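Local coordinates for protein mini spindles (Drosophila melanogaster, PDB 5VJC), which probably binds tubulin through TOG domains built of HEAT repeats, and so promotes microtubule dynamics and formation of the mitotic spindle, at residues Q117-L122 and R161-V166; L129-G134 and L165-V170. One frame throughout, in Å; residues are numbered along the deposited sequence.

Interaction 1: residues Q117-L122 and R161-V166; sequences QVFQVL and RQVILV
Phe119 and Gln162 meet where helices 105-124 and 150-166 pack side by side in the HEAT-repeat array of the TOG domain. The short segments run nearly parallel, 24° between their N-to-C directions, with axes 9.7 Å apart, consistent with neighbouring helices in one layer of an alpha-solenoid, with helix 131-142 between them in the chain. Phe119, with 91 Å² buried here, sets its ring against Val163 and Val166, one helical turn apart on the partner helix. Val163 CG2 lies over one face, 4.0 Å from the centroid of the Phe119 ring and 27° off its normal, a CH-pi contact. Val166 CG2 instead comes in at the edge, in the ring plane, 3.8 Å from Phe119 CD1. Leu122 CD1, from the same helix as the ring, lies over the opposite face, offset toward the rim, and Leu93 of helix 89-99 adds to the surroundings. Gln162 lays its chain across the base of this ring: with CG anti to the carbonyl carbon (chi1 -66°) and the chain extended beyond CG, its amide arrives beside Phe119 CB, which OE1 approaches to 3.6 Å. That oxygen is buried with no polar partner in the model. The amide nitrogen fares differently, since Gln162 NE2 donates to the backbone carbonyl of Val116, one turn before Gln120. No direct hydrogen bond joins the two segments. Gln120 NE2 bonds Asp124 OD1, while one water links the two glutamines, donating to Gln120 OE1 at 2.6 Å and accepting from Gln162 NE2 at 2.9 Å.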
loop_
_atom_site.group_PDB
_atom_site.type_symbol
_atom_site.label_atom_id
_atom_site.label_comp_id
_atom_site.label_asym_id
_atom_site.label_seq_id
_atom_site.Cartn_x
_atom_site.Cartn_y
_atom_site.Cartn_z
ATOM N N GLN A 117 -10.025 3.504 -9.729
ATOM C CA GLN A 117 -11.443 3.282 -10.083
ATOM C C GLN A 117 -12.098 2.284 -9.115
ATOM O O GLN A 117 -13.246 2.459 -8.696
ATOM C CB GLN A 117 -11.613 2.748 -11.513
ATOM C CG GLN A 117 -10.912 3.464 -12.677
ATOM C CD GLN A 117 -10.965 2.590 -13.938
ATOM O OE1 GLN A 117 -9.929 2.135 -14.460
ATOM N NE2 GLN A 117 -12.190 2.302 -14.403
ATOM N N VAL A 118 -11.365 1.231 -8.772
ATOM C CA VAL A 118 -11.860 0.228 -7.821
ATOM C C VAL A 118 -12.159 0.824 -6.451
ATOM O O VAL A 118 -13.236 0.605 -5.899
ATOM C CB VAL A 118 -10.847 -0.922 -7.640
ATOM C CG1 VAL A 118 -11.200 -1.784 -6.420
ATOM C CG2 VAL A 118 -10.795 -1.778 -8.902
ATOM N N PHE A 119 -11.214 1.579 -5.894
ATOM C CA PHE A 119 -11.420 2.066 -4.532
ATOM C C PHE A 119 -12.488 3.150 -4.475
ATOM O O PHE A 119 -13.193 3.252 -3.474
ATOM C CB PHE A 119 -10.090 2.524 -3.912
ATOM C CG PHE A 119 -9.332 1.382 -3.313
ATOM C CD1 PHE A 119 -9.537 1.017 -1.995
ATOM C CD2 PHE A 119 -8.498 0.604 -4.100
ATOM C CE1 PHE A 119 -8.893 -0.082 -1.447
ATOM C CE2 PHE A 119 -7.835 -0.500 -3.559
ATOM C CZ PHE A 119 -8.037 -0.841 -2.232
ATOM N N GLN A 120 -12.659 3.900 -5.565
ATOM C CA GLN A 120 -13.804 4.801 -5.674
ATOM C C GLN A 120 -15.138 4.041 -5.583
ATOM O O GLN A 120 -16.056 4.462 -4.863
ATOM C CB GLN A 120 -13.763 5.607 -6.976
ATOM C CG GLN A 120 -14.766 6.773 -6.933
ATOM C CD GLN A 120 -14.566 7.643 -5.693
ATOM O OE1 GLN A 120 -13.472 8.173 -5.466
ATOM N NE2 GLN A 120 -15.611 7.777 -4.872
ATOM N N VAL A 121 -15.247 2.923 -6.290
ATOM C CA VAL A 121 -16.430 2.055 -6.158
ATOM C C VAL A 121 -16.622 1.591 -4.712
ATOM O O VAL A 121 -17.734 1.657 -4.167
ATOM C CB VAL A 121 -16.343 0.832 -7.096
ATOM C CG1 VAL A 121 -17.422 -0.213 -6.758
ATOM C CG2 VAL A 121 -16.499 1.288 -8.534
ATOM N N LEU A 122 -15.543 1.170 -4.059
ATOM C CA LEU A 122 -15.650 0.719 -2.665
ATOM C C LEU A 122 -16.125 1.850 -1.740
ATOM O O LEU A 122 -16.948 1.643 -0.835
ATOM C CB LEU A 122 -14.310 0.174 -2.174
ATOM C CG LEU A 122 -13.700 -0.950 -3.018
ATOM C CD1 LEU A 122 -12.416 -1.484 -2.368
ATOM C CD2 LEU A 122 -14.711 -2.071 -3.254
ATOM N N ARG A 161 -4.208 6.740 -0.429
ATOM C CA ARG A 161 -5.044 7.719 0.264
ATOM C C ARG A 161 -6.529 7.462 0.069
ATOM O O ARG A 161 -7.357 8.089 0.727
ATOM C CB ARG A 161 -4.658 9.121 -0.177
ATOM C CG ARG A 161 -3.297 9.490 0.409
ATOM C CD ARG A 161 -2.784 10.829 -0.095
ATOM N NE ARG A 161 -1.415 11.044 0.357
ATOM C CZ ARG A 161 -0.748 12.186 0.208
ATOM N NH1 ARG A 161 -1.342 13.235 -0.352
ATOM N NH2 ARG A 161 0.502 12.282 0.656
ATOM N N GLN A 162 -6.848 6.498 -0.790
ATOM C CA GLN A 162 -8.177 5.914 -0.829
ATOM C C GLN A 162 -8.311 4.746 0.150
ATOM O O GLN A 162 -9.345 4.586 0.767
ATOM C CB GLN A 162 -8.506 5.416 -2.228
ATOM C CG GLN A 162 -8.630 6.509 -3.264
ATOM C CD GLN A 162 -8.843 5.905 -4.613
ATOM O OE1 GLN A 162 -7.988 5.142 -5.106
ATOM N NE2 GLN A 162 -10.008 6.174 -5.203
ATOM N N VAL A 163 -7.270 3.919 0.253
ATOM C CA VAL A 163 -7.307 2.767 1.150
ATOM C C VAL A 163 -7.638 3.179 2.583
ATOM O O VAL A 163 -8.437 2.512 3.261
ATOM C CB VAL A 163 -5.974 2.003 1.131
ATOM C CG1 VAL A 163 -5.974 0.905 2.184
ATOM C CG2 VAL A 163 -5.737 1.393 -0.262
ATOM N N ILE A 164 -7.053 4.285 3.049
ATOM C CA ILE A 164 -7.260 4.698 4.429
ATOM C C ILE A 164 -8.706 5.100 4.694
ATOM O O ILE A 164 -9.095 5.207 5.835
ATOM C CB ILE A 164 -6.360 5.886 4.843
ATOM C CG1 ILE A 164 -6.665 7.108 3.970
ATOM C CG2 ILE A 164 -4.907 5.500 4.756
ATOM C CD1 ILE A 164 -5.600 8.192 4.040
ATOM N N LEU A 165 -9.496 5.311 3.645
ATOM C CA LEU A 165 -10.909 5.625 3.835
ATOM C C LEU A 165 -11.738 4.356 4.043
ATOM O O LEU A 165 -12.858 4.430 4.534
ATOM C CB LEU A 165 -11.443 6.414 2.638
ATOM C CG LEU A 165 -10.638 7.697 2.356
ATOM C CD1 LEU A 165 -11.119 8.417 1.098
ATOM C CD2 LEU A 165 -10.692 8.617 3.569
ATOM N N VAL A 166 -11.189 3.196 3.680
ATOM C CA VAL A 166 -11.948 1.947 3.777
ATOM C C VAL A 166 -11.219 0.851 4.561
ATOM O O VAL A 166 -11.625 -0.309 4.532
ATOM C CB VAL A 166 -12.304 1.372 2.386
ATOM C CG1 VAL A 166 -13.322 2.262 1.663
ATOM C CG2 VAL A 166 -11.023 1.125 1.526
HETATM O O HOH W 1 -11.208 8.603 -4.179
#

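Interaction 2: residues L129-G134 and L165-V170; sequences LAENEG and LVFPFV
Phe167 reaches from the turn between helices 150-166 and 169-178 onto the first turn of helix 131-142, an inter-helix junction of the HEAT-repeat TOG domain. Its CG stands anti to the backbone N (chi1 -174°), which sends the ring toward the backbone of Gly134. Followed outward, CB of Phe167 first meets Leu129 CD1 at 4.0 Å, and CG stays beside the Leu129 side chain, which crosses the phenyl group at about a right angle. CD1 touches both Leu129 CB and Gly134 CA; at CE1 the glycine takes over, its CA 3.5 Å from Phe167 CE1, with the carbonyl oxygen of Ala130 farther off at an oblique angle. The tip, CZ, is near Gly134 CA and C, and the carboxylate of Glu131, which bonds Ser135 OG, borders it loosely. Gly134 CA sits over the face, 3.7 Å from the ring centroid and 21° off the normal, a CH-pi contact. The absence of a side chain at Gly134 is what admits the ring, because a CB there would run into CE1. An alanine in place of Phe167 is likely to leave the Gly134 backbone and Leu129 CD1 facing a gap where the ring now packs. Beside the ring, Leu129 CG rests 3.9 Å from Val166 CG2, and Leu129 N donates to Val166 O over 3.0 Å, a fairly straight bond (159° at the hydrogen). A water gives a second hydrogen to that oxygen and one to Leu129 O. The chemistry is thus divided: two donors satisfy the carbonyl of Val166, while the ring, with Gly134 CA over one face and CD of the adjoining Pro168 over the other, both toward the rim, contributes dispersion and weak CH-pi attraction.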
loop_
_atom_site.group_PDB
_atom_site.type_symbol
_atom_site.label_atom_id
_atom_site.label_comp_id
_atom_site.label_asym_id
_atom_site.label_seq_id
_atom_site.Cartn_x
_atom_site.Cartn_y
_atom_site.Cartn_z
ATOM N N LEU A 129 -12.985 -2.868 3.818
ATOM C CA LEU A 129 -12.073 -3.973 3.512
ATOM C C LEU A 129 -12.008 -4.988 4.645
ATOM O O LEU A 129 -11.923 -4.624 5.830
ATOM C CB LEU A 129 -10.640 -3.503 3.231
ATOM C CG LEU A 129 -10.180 -2.684 2.024
ATOM C CD1 LEU A 129 -8.646 -2.698 1.963
ATOM C CD2 LEU A 129 -10.759 -3.189 0.721
ATOM N N ALA A 130 -12.043 -6.265 4.279
ATOM C CA ALA A 130 -11.718 -7.314 5.231
ATOM C C ALA A 130 -10.287 -7.101 5.722
ATOM O O ALA A 130 -9.445 -6.560 4.987
ATOM C CB ALA A 130 -11.861 -8.688 4.583
ATOM N N GLU A 131 -10.014 -7.509 6.960
ATOM C CA GLU A 131 -8.655 -7.504 7.502
ATOM C C GLU A 131 -7.657 -8.172 6.518
ATOM O O GLU A 131 -6.549 -7.664 6.278
ATOM C CB GLU A 131 -8.628 -8.205 8.863
ATOM C CG GLU A 131 -7.251 -8.368 9.436
ATOM C CD GLU A 131 -6.582 -7.028 9.666
ATOM O OE1 GLU A 131 -7.229 -6.175 10.311
ATOM O OE2 GLU A 131 -5.433 -6.821 9.180
ATOM N N ASN A 132 -8.085 -9.270 5.910
ATOM C CA ASN A 132 -7.229 -10.011 4.981
ATOM C C ASN A 132 -6.968 -9.244 3.695
ATOM O O ASN A 132 -5.880 -9.315 3.159
ATOM C CB ASN A 132 -7.855 -11.358 4.641
ATOM C CG ASN A 132 -8.234 -12.133 5.877
ATOM O OD1 ASN A 132 -9.108 -11.715 6.661
ATOM N ND2 ASN A 132 -7.569 -13.263 6.076
ATOM N N GLU A 133 -7.973 -8.518 3.203
ATOM C CA GLU A 133 -7.782 -7.741 1.983
ATOM C C GLU A 133 -6.746 -6.631 2.207
ATOM O O GLU A 133 -5.783 -6.522 1.444
ATOM C CB GLU A 133 -9.110 -7.172 1.488
ATOM C CG GLU A 133 -10.013 -8.266 0.903
ATOM C CD GLU A 133 -11.447 -7.842 0.704
ATOM O OE1 GLU A 133 -11.946 -6.981 1.465
ATOM O OE2 GLU A 133 -12.089 -8.392 -0.218
ATOM N N GLY A 134 -6.930 -5.832 3.251
ATOM C CA GLY A 134 -5.944 -4.829 3.644
ATOM C C GLY A 134 -4.535 -5.386 3.833
ATOM O O GLY A 134 -3.562 -4.870 3.272
ATOM N N LEU A 165 -9.496 5.311 3.645
ATOM C CA LEU A 165 -10.909 5.625 3.835
ATOM C C LEU A 165 -11.738 4.356 4.043
ATOM O O LEU A 165 -12.858 4.430 4.534
ATOM C CB LEU A 165 -11.443 6.414 2.638
ATOM C CG LEU A 165 -10.638 7.697 2.356
ATOM C CD1 LEU A 165 -11.119 8.417 1.098
ATOM C CD2 LEU A 165 -10.692 8.617 3.569
ATOM N N VAL A 166 -11.189 3.196 3.680
ATOM C CA VAL A 166 -11.948 1.947 3.777
ATOM C C VAL A 166 -11.219 0.851 4.561
ATOM O O VAL A 166 -11.625 -0.309 4.532
ATOM C CB VAL A 166 -12.304 1.372 2.386
ATOM C CG1 VAL A 166 -13.322 2.262 1.663
ATOM C CG2 VAL A 166 -11.023 1.125 1.526
ATOM N N PHE A 167 -10.185 1.242 5.293
ATOM C CA PHE A 167 -9.331 0.327 6.034
ATOM C C PHE A 167 -8.695 1.151 7.158
ATOM O O PHE A 167 -8.416 2.331 6.945
ATOM C CB PHE A 167 -8.284 -0.298 5.088
ATOM C CG PHE A 167 -7.446 -1.366 5.721
ATOM C CD1 PHE A 167 -8.003 -2.588 6.058
ATOM C CD2 PHE A 167 -6.103 -1.153 5.975
ATOM C CE1 PHE A 167 -7.236 -3.575 6.658
ATOM C CE2 PHE A 167 -5.333 -2.143 6.565
ATOM C CZ PHE A 167 -5.897 -3.344 6.908
ATOM N N PRO A 168 -8.483 0.564 8.356
ATOM C CA PRO A 168 -8.067 1.405 9.498
ATOM C C PRO A 168 -6.796 2.242 9.274
ATOM O O PRO A 168 -5.745 1.701 8.914
ATOM C CB PRO A 168 -7.845 0.379 10.613
ATOM C CG PRO A 168 -8.823 -0.722 10.281
ATOM C CD PRO A 168 -8.711 -0.834 8.774
ATOM N N PHE A 169 -6.903 3.554 9.494
ATOM C CA PHE A 169 -5.791 4.449 9.222
ATOM C C PHE A 169 -4.653 4.147 10.183
ATOM O O PHE A 169 -3.505 4.279 9.800
ATOM C CB PHE A 169 -6.205 5.952 9.270
ATOM C CG PHE A 169 -6.907 6.388 10.541
ATOM C CD1 PHE A 169 -6.177 6.780 11.661
ATOM C CD2 PHE A 169 -8.289 6.477 10.585
ATOM C CE1 PHE A 169 -6.816 7.203 12.827
ATOM C CE2 PHE A 169 -8.947 6.900 11.751
ATOM C CZ PHE A 169 -8.207 7.265 12.872
ATOM N N VAL A 170 -4.949 3.638 11.381
ATOM C CA VAL A 170 -3.856 3.273 12.283
ATOM C C VAL A 170 -3.033 2.106 11.682
ATOM O O VAL A 170 -1.797 2.101 11.753
ATOM C CB VAL A 170 -4.368 2.916 13.695
ATOM C CG1 VAL A 170 -3.330 2.139 14.472
ATOM C CG2 VAL A 170 -4.773 4.175 14.458
HETATM O O HOH W 2 -11.629 -2.096 6.892
#

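Both interactions draw on helix 150-166 and share Val166, whose side chain packs in both, while its carbonyl bonds in interaction 2. Their centres lie about 10 Å apart, and they touch directly: Leu122 CD1 is 3.9 Å from Leu129 CD2. Both are largely buried, yet interaction 2 includes the exposed Glu131, whereas none of the touching residues of interaction 1 is exposed. Interaction 1 joins two nearly parallel helices through side chains, with a water as the sole polar bridge between its segments. Interaction 2 joins a helix start to an inter-helix turn, and there backbone groups add a direct hydrogen bond to a bridging water and form one face of the aromatic packing.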